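Local coordinates for protein CCMAN5 (Cellulosimicrobium cellulans, PDB 2XSG) that hydrolyses alpha-mannosides as a member of glycoside hydrolase family 92, and enables mannose-6-phosphate modification of recombinant lysosomal enzymes made in yeast, at residues 157-162 with 238-243; 212-217 with 234-239; 672-677 with 691-696. All coordinates share one frame; numbering follows the deposited sequence.

Interaction 1: 157-162 with 238-243; sequences PSLVVD and LTFDPA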
# COMPACT_ATOMS: atom_id res chain seq x y z
N PRO A 157 37.74 -7.41 -4.49
CA PRO A 157 36.30 -7.24 -4.29
C PRO A 157 35.75 -8.22 -3.27
O PRO A 157 36.21 -9.37 -3.16
CB PRO A 157 35.71 -7.57 -5.68
CG PRO A 157 36.85 -7.41 -6.64
CD PRO A 157 38.03 -7.93 -5.84
N SER A 158 34.76 -7.76 -2.52
CA SER A 158 34.09 -8.63 -1.57
C SER A 158 32.63 -8.20 -1.42
O SER A 158 32.29 -7.02 -1.56
CB SER A 158 34.84 -8.60 -0.23
OG SER A 158 34.08 -9.23 0.77
N LEU A 159 31.77 -9.17 -1.16
CA LEU A 159 30.39 -8.88 -0.85
C LEU A 159 30.08 -9.53 0.47
O LEU A 159 30.31 -10.73 0.64
CB LEU A 159 29.45 -9.43 -1.94
CG LEU A 159 29.56 -8.87 -3.36
CD1 LEU A 159 28.57 -9.53 -4.29
CD2 LEU A 159 29.32 -7.36 -3.37
N VAL A 160 29.60 -8.74 1.42
CA VAL A 160 29.15 -9.25 2.70
C VAL A 160 27.67 -9.56 2.52
O VAL A 160 26.92 -8.72 1.99
CB VAL A 160 29.32 -8.19 3.80
CG1 VAL A 160 28.62 -8.62 5.08
CG2 VAL A 160 30.80 -7.92 4.06
N VAL A 161 27.26 -10.76 2.93
CA VAL A 161 25.86 -11.12 2.93
C VAL A 161 25.45 -11.19 4.40
O VAL A 161 25.77 -12.14 5.09
CB VAL A 161 25.61 -12.47 2.18
CG1 VAL A 161 24.13 -12.83 2.14
CG2 VAL A 161 26.20 -12.44 0.76
N ASP A 162 24.78 -10.15 4.88
CA ASP A 162 24.41 -10.02 6.30
C ASP A 162 22.97 -10.50 6.51
O ASP A 162 21.99 -9.89 6.01
CB ASP A 162 24.57 -8.57 6.73
CG ASP A 162 24.55 -8.39 8.23
OD1 ASP A 162 23.81 -9.10 8.94
OD2 ASP A 162 25.29 -7.52 8.72
N LEU A 238 31.85 -13.12 0.88
CA LEU A 238 32.37 -13.62 -0.39
C LEU A 238 33.55 -12.77 -0.79
O LEU A 238 33.46 -11.55 -0.76
CB LEU A 238 31.29 -13.54 -1.48
CG LEU A 238 29.99 -14.32 -1.23
CD1 LEU A 238 28.80 -13.70 -1.97
CD2 LEU A 238 30.16 -15.82 -1.58
N THR A 239 34.65 -13.41 -1.18
CA THR A 239 35.86 -12.71 -1.63
C THR A 239 36.22 -13.19 -3.04
O THR A 239 36.28 -14.40 -3.30
CB THR A 239 37.03 -12.90 -0.65
OG1 THR A 239 36.63 -12.49 0.67
CG2 THR A 239 38.25 -12.07 -1.07
N PHE A 240 36.43 -12.22 -3.92
CA PHE A 240 36.70 -12.46 -5.34
C PHE A 240 38.16 -12.17 -5.70
O PHE A 240 38.89 -11.52 -4.95
CB PHE A 240 35.76 -11.61 -6.20
CG PHE A 240 34.31 -11.85 -5.91
CD1 PHE A 240 33.68 -11.18 -4.85
CD2 PHE A 240 33.58 -12.78 -6.64
CE1 PHE A 240 32.33 -11.42 -4.56
CE2 PHE A 240 32.23 -13.02 -6.36
CZ PHE A 240 31.61 -12.33 -5.31
N ASP A 241 38.58 -12.65 -6.87
CA ASP A 241 39.90 -12.33 -7.40
C ASP A 241 39.95 -10.88 -7.92
O ASP A 241 39.02 -10.43 -8.60
CB ASP A 241 40.25 -13.29 -8.54
CG ASP A 241 41.74 -13.33 -8.81
OD1 ASP A 241 42.42 -14.26 -8.31
OD2 ASP A 241 42.27 -12.40 -9.47
N PRO A 242 41.06 -10.16 -7.63
CA PRO A 242 41.24 -8.81 -8.18
C PRO A 242 41.08 -8.74 -9.69
O PRO A 242 40.69 -7.70 -10.20
CB PRO A 242 42.69 -8.48 -7.79
CG PRO A 242 42.90 -9.23 -6.53
CD PRO A 242 42.18 -10.54 -6.75
N ALA A 243 41.34 -9.83 -10.41
CA ALA A 243 41.15 -9.83 -11.86
C ALA A 243 39.67 -9.65 -12.28
O ALA A 243 39.38 -9.21 -13.40
CB ALA A 243 41.73 -11.10 -12.47
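Pro157 meets Phe240 through backbone and side chain together. Pro157 O accepts the Phe240 N-H with 3.0 Å between Phe240 N and Pro157 O, and the bond is nearly straight (173° at the hydrogen), although the donor is tilted from the carbonyl plane. The same oxygen lies at the edge of the aromatic ring, 3.5 Å from Phe240 CD1, while the Pro157 and Phe240 CB atoms pack against each other. At Ser158 the chain enters its strand and faces Thr239 as an antiparallel non-hydrogen-bonded pair, their CA atoms 4.4 Å apart. With OG anti to the backbone N (chi1 169°), the hydroxyl swings across to Leu238, and Ser158 OG donates to Leu238 O at 2.8 Å from above the carbonyl plane. The Leu159 N-H reaches that oxygen too, so two donors grip it. Replacing Ser158 by an alanine would probably leave Leu238 O without its hydroxyl donor, with the Leu159 N-H as its remaining donor across the two segments.

The antiparallel sense is clear from the 171° between the short strand axes. Strands 158-162 and 235-240 are inner neighbours in a five-stranded antiparallel sheet of the N-terminal domain, with strand 80-84 hydrogen-bonded along the other edge of 158-162.

Leu159 and Leu238 form the next pair, hydrogen-bonded in both directions, with Leu238 N 2.9 Å from Leu159 O. Their side chains leave the sheet on the face opposite Ser158 and Thr239. There Leu159 CG comes within 4.0 Å of Phe240 CE1 at a slant, and Ile248 of strand 248-255 packs against Pro157, Leu159 and Phe240 alike. Farther along, Val161 CG2 touches Leu238 CD1, also at 4.0 Å, extending this apolar patch along the strand.

Interaction 2: 212-217 with 234-239; sequences ATVQTW and TGAILT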
# COMPACT_ATOMS: atom_id res chain seq x y z
N ALA A 212 34.64 -17.36 -6.20
CA ALA A 212 34.76 -16.68 -4.92
C ALA A 212 35.13 -17.69 -3.85
O ALA A 212 34.85 -18.88 -4.00
CB ALA A 212 33.44 -15.97 -4.56
N THR A 213 35.80 -17.23 -2.79
CA THR A 213 35.96 -18.03 -1.59
C THR A 213 35.03 -17.42 -0.54
O THR A 213 34.52 -16.32 -0.72
CB THR A 213 37.41 -18.09 -1.06
OG1 THR A 213 37.90 -16.76 -0.83
CG2 THR A 213 38.34 -18.85 -2.05
N VAL A 214 34.83 -18.11 0.57
CA VAL A 214 33.77 -17.70 1.49
C VAL A 214 34.04 -18.09 2.94
O VAL A 214 34.63 -19.15 3.23
CB VAL A 214 32.39 -18.21 0.96
CG1 VAL A 214 32.42 -19.71 0.74
CG2 VAL A 214 31.21 -17.78 1.87
N GLN A 215 33.66 -17.20 3.84
CA GLN A 215 33.67 -17.44 5.27
C GLN A 215 32.31 -17.07 5.83
O GLN A 215 31.61 -16.22 5.26
CB GLN A 215 34.74 -16.60 5.93
CG GLN A 215 36.15 -17.07 5.59
CD GLN A 215 37.20 -16.38 6.42
OE1 GLN A 215 37.29 -15.15 6.44
NE2 GLN A 215 38.02 -17.17 7.12
N THR A 216 31.93 -17.71 6.93
CA THR A 216 30.62 -17.45 7.52
C THR A 216 30.79 -17.01 8.95
O THR A 216 31.87 -17.17 9.52
CB THR A 216 29.73 -18.69 7.49
OG1 THR A 216 30.33 -19.73 8.27
CG2 THR A 216 29.52 -19.16 6.04
N TRP A 217 29.73 -16.46 9.52
CA TRP A 217 29.67 -16.18 10.96
C TRP A 217 28.33 -16.60 11.57
O TRP A 217 27.31 -16.62 10.89
CB TRP A 217 29.95 -14.71 11.25
CG TRP A 217 28.81 -13.78 10.98
CD1 TRP A 217 27.70 -13.60 11.75
CD2 TRP A 217 28.66 -12.90 9.86
NE1 TRP A 217 26.87 -12.67 11.19
CE2 TRP A 217 27.43 -12.21 10.03
CE3 TRP A 217 29.45 -12.60 8.74
CZ2 TRP A 217 26.98 -11.25 9.12
CZ3 TRP A 217 28.99 -11.65 7.82
CH2 TRP A 217 27.77 -10.98 8.03
N THR A 234 23.52 -14.50 11.63
CA THR A 234 24.44 -15.26 10.79
C THR A 234 24.77 -14.44 9.55
O THR A 234 24.08 -13.45 9.24
CB THR A 234 23.88 -16.68 10.37
OG1 THR A 234 22.77 -16.53 9.49
CG2 THR A 234 23.45 -17.48 11.58
N GLY A 235 25.83 -14.85 8.85
CA GLY A 235 26.19 -14.22 7.60
C GLY A 235 27.29 -14.94 6.85
O GLY A 235 27.86 -15.91 7.35
N ALA A 236 27.60 -14.44 5.66
CA ALA A 236 28.69 -14.95 4.84
C ALA A 236 29.43 -13.80 4.17
O ALA A 236 28.85 -12.76 3.87
CB ALA A 236 28.17 -15.94 3.81
N ILE A 237 30.73 -13.98 3.96
CA ILE A 237 31.54 -12.99 3.26
C ILE A 237 32.18 -13.65 2.05
O ILE A 237 32.89 -14.64 2.18
CB ILE A 237 32.60 -12.34 4.20
CG1 ILE A 237 31.89 -11.75 5.45
CG2 ILE A 237 33.40 -11.28 3.45
CD1 ILE A 237 32.78 -11.00 6.42
N LEU A 238 31.85 -13.12 0.88
CA LEU A 238 32.37 -13.62 -0.39
C LEU A 238 33.55 -12.77 -0.79
O LEU A 238 33.46 -11.55 -0.76
CB LEU A 238 31.29 -13.54 -1.48
CG LEU A 238 29.99 -14.32 -1.23
CD1 LEU A 238 28.80 -13.70 -1.97
CD2 LEU A 238 30.16 -15.82 -1.58
N THR A 239 34.65 -13.41 -1.18
CA THR A 239 35.86 -12.71 -1.63
C THR A 239 36.22 -13.19 -3.04
O THR A 239 36.28 -14.40 -3.30
CB THR A 239 37.03 -12.90 -0.65
OG1 THR A 239 36.63 -12.49 0.67
CG2 THR A 239 38.25 -12.07 -1.07
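Trp217 lays its indole across Gly235, its partner in an antiparallel hydrogen-bonded pair. From CB the side chain turns with CG between the backbone N and the carbonyl carbon (chi1 78°), which folds the ring over the neighbouring strand. CG and CD1 pass above Gly235 N, CD2 lies over Gly235 N and CA, and Trp217 NE1 stands 3.2 Å from Thr234 C; beyond the segments NE1 bonds to Asp233 OD1. Trp217 CE2 lies 3.3 Å from Gly235 N, and Trp217 CZ2 lies 3.4 Å from Gly235 CA. CE3 covers Gly235 C and CA, and CH2 is near that CA.

The six-membered ring is centred on the glycine: Gly235 CA sits 3.3 Å from the Trp217 centroid and 10° off the normal, a CH-pi contact. A CB on Gly235 would collide with CZ2, so the ring can lie this low because that atom is absent. Such a cross-strand pair fits the pattern called aromatic rescue of glycine in beta sheets. Ile237 CG1 meets the ring at its edge, in plane, 3.7 Å from Trp217 CZ3.

Six backbone hydrogen bonds join strands 212-217 and 235-239; the bond from Ile237 N to Gln215 O is 2.7 Å long. On the face away from the indole, Val214 CG2 approaches Ala236 CB at 4.0 Å and Leu238 CD2 at 4.1 Å, while Val185 of strand 185-195 packs against Leu238.

Interaction 3: 672-677 with 691-696; sequences AAAVGL and SPFFDS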
# COMPACT_ATOMS: atom_id res chain seq x y z
N ALA A 672 -7.28 6.97 -8.51
CA ALA A 672 -8.75 7.01 -8.54
C ALA A 672 -9.28 8.43 -8.75
O ALA A 672 -10.22 8.65 -9.54
CB ALA A 672 -9.32 6.41 -7.25
N ALA A 673 -8.68 9.39 -8.05
CA ALA A 673 -9.06 10.79 -8.19
C ALA A 673 -8.81 11.27 -9.62
O ALA A 673 -9.65 11.96 -10.20
CB ALA A 673 -8.31 11.65 -7.20
N ALA A 674 -7.67 10.85 -10.19
CA ALA A 674 -7.25 11.24 -11.55
C ALA A 674 -8.20 10.70 -12.60
O ALA A 674 -8.57 11.44 -13.52
CB ALA A 674 -5.84 10.78 -11.85
N VAL A 675 -8.58 9.43 -12.47
CA VAL A 675 -9.61 8.85 -13.33
C VAL A 675 -10.95 9.55 -13.08
O VAL A 675 -11.70 9.86 -14.02
CB VAL A 675 -9.74 7.32 -13.11
CG1 VAL A 675 -10.95 6.72 -13.88
CG2 VAL A 675 -8.46 6.63 -13.50
N GLY A 676 -11.23 9.81 -11.80
CA GLY A 676 -12.43 10.51 -11.40
C GLY A 676 -13.52 9.61 -10.85
O GLY A 676 -14.67 10.05 -10.75
N LEU A 677 -13.16 8.37 -10.52
CA LEU A 677 -14.09 7.39 -9.96
C LEU A 677 -13.57 6.85 -8.65
O LEU A 677 -12.52 6.19 -8.61
CB LEU A 677 -14.32 6.23 -10.94
CG LEU A 677 -14.95 6.59 -12.28
CD1 LEU A 677 -14.85 5.36 -13.15
CD2 LEU A 677 -16.40 7.07 -12.14
N SER A 691 -13.59 14.71 -10.07
CA SER A 691 -13.13 15.68 -11.05
C SER A 691 -11.98 15.09 -11.88
O SER A 691 -10.81 15.27 -11.52
CB SER A 691 -12.70 16.97 -10.34
OG SER A 691 -12.23 17.95 -11.26
N PRO A 692 -12.31 14.37 -12.97
CA PRO A 692 -11.24 13.77 -13.79
C PRO A 692 -10.19 14.81 -14.17
O PRO A 692 -10.54 15.91 -14.61
CB PRO A 692 -11.96 13.26 -15.05
CG PRO A 692 -13.42 13.34 -14.79
CD PRO A 692 -13.66 14.09 -13.49
N PHE A 693 -8.91 14.46 -14.01
CA PHE A 693 -7.80 15.41 -14.20
C PHE A 693 -7.45 15.67 -15.65
O PHE A 693 -6.99 16.74 -15.98
CB PHE A 693 -6.48 14.93 -13.56
CG PHE A 693 -6.55 14.66 -12.08
CD1 PHE A 693 -7.69 14.91 -11.33
CD2 PHE A 693 -5.41 14.19 -11.43
CE1 PHE A 693 -7.71 14.65 -9.97
CE2 PHE A 693 -5.41 13.92 -10.08
CZ PHE A 693 -6.57 14.16 -9.34
N PHE A 694 -7.63 14.66 -16.51
CA PHE A 694 -7.03 14.68 -17.84
C PHE A 694 -8.04 14.76 -18.97
O PHE A 694 -9.19 14.33 -18.83
CB PHE A 694 -6.11 13.47 -18.02
CG PHE A 694 -5.06 13.34 -16.95
CD1 PHE A 694 -4.08 14.31 -16.79
CD2 PHE A 694 -5.04 12.25 -16.10
CE1 PHE A 694 -3.11 14.19 -15.78
CE2 PHE A 694 -4.07 12.12 -15.10
CZ PHE A 694 -3.11 13.08 -14.95
N ASP A 695 -7.60 15.32 -20.10
CA ASP A 695 -8.46 15.47 -21.28
C ASP A 695 -9.04 14.13 -21.72
O ASP A 695 -10.22 14.06 -22.06
CB ASP A 695 -7.68 16.11 -22.44
CG ASP A 695 -7.15 17.47 -22.08
OD1 ASP A 695 -6.41 17.55 -21.08
OD2 ASP A 695 -7.50 18.46 -22.78
N SER A 696 -8.22 13.09 -21.72
CA SER A 696 -8.66 11.73 -22.00
C SER A 696 -7.88 10.76 -21.11
O SER A 696 -6.65 10.90 -20.96
CB SER A 696 -8.46 11.39 -23.48
OG SER A 696 -8.87 10.06 -23.76
O HOH W 1 -11.75 12.78 -8.75
O HOH W 2 -8.74 11.68 -16.35
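The Phe693 ring lies flat against the last turn of helix 665-675: Ala674 CA is over its centre, 3.4 Å from the centroid and 7° off the normal, a CH-pi contact. Ser691 O lies at its edge, in the ring plane. The Phe694 ring has Phe693 CB over one face, and its CE2 touches Ala674 CB at 3.9 Å. That Ala674 CB methyl also lies 3.5 Å from Phe693 CD2, so both aromatics share it, while Ala673 CB meets Phe693 CZ at 3.7 Å.

Hydrogen bonds also join the loop to the helix end. Phe693 N donates to Ala674 O at 3.1 Å with 167° at the hydrogen. One water donates to Ala674 O and accepts from Phe694 N; a second links Ala673 O to Ser691 N in the same sense. The helix stops in a Schellman motif with Gly676, of positive phi, as the C-prime residue, within the family's catalytic domain.

Across the contact Ala674 O thus has the Phe693 N-H and a water as donors, and Ala673 O has a water, which is consistent with direct and water-mediated hydrogen bonds and alanine-aromatic packing together setting how the loop leading into strand 696-700 sits on the helix.

In the fold
Every touching residue of interaction 3 is buried, whereas interactions 1 and 2, mostly buried too, include exposed residues at their margins, such as Asp241 and Thr213. Interactions 1 and 2 share Leu238 and Thr239, their centres being 8 Å apart, because strand 235-240 pairs with 158-162 along one edge and with 212-217 along the other; Val161 N and Ala236 O probably bond between them. Both rest on regular strand-to-strand hydrogen bonding, supplemented by a serine hydroxyl in one and a tryptophan-glycine pair in the other. Interaction 3 lies about 50 and 52 Å, centre to centre, from interactions 1 and 2, in the catalytic domain. There one direct backbone bond plus two bridging waters replace the ladder.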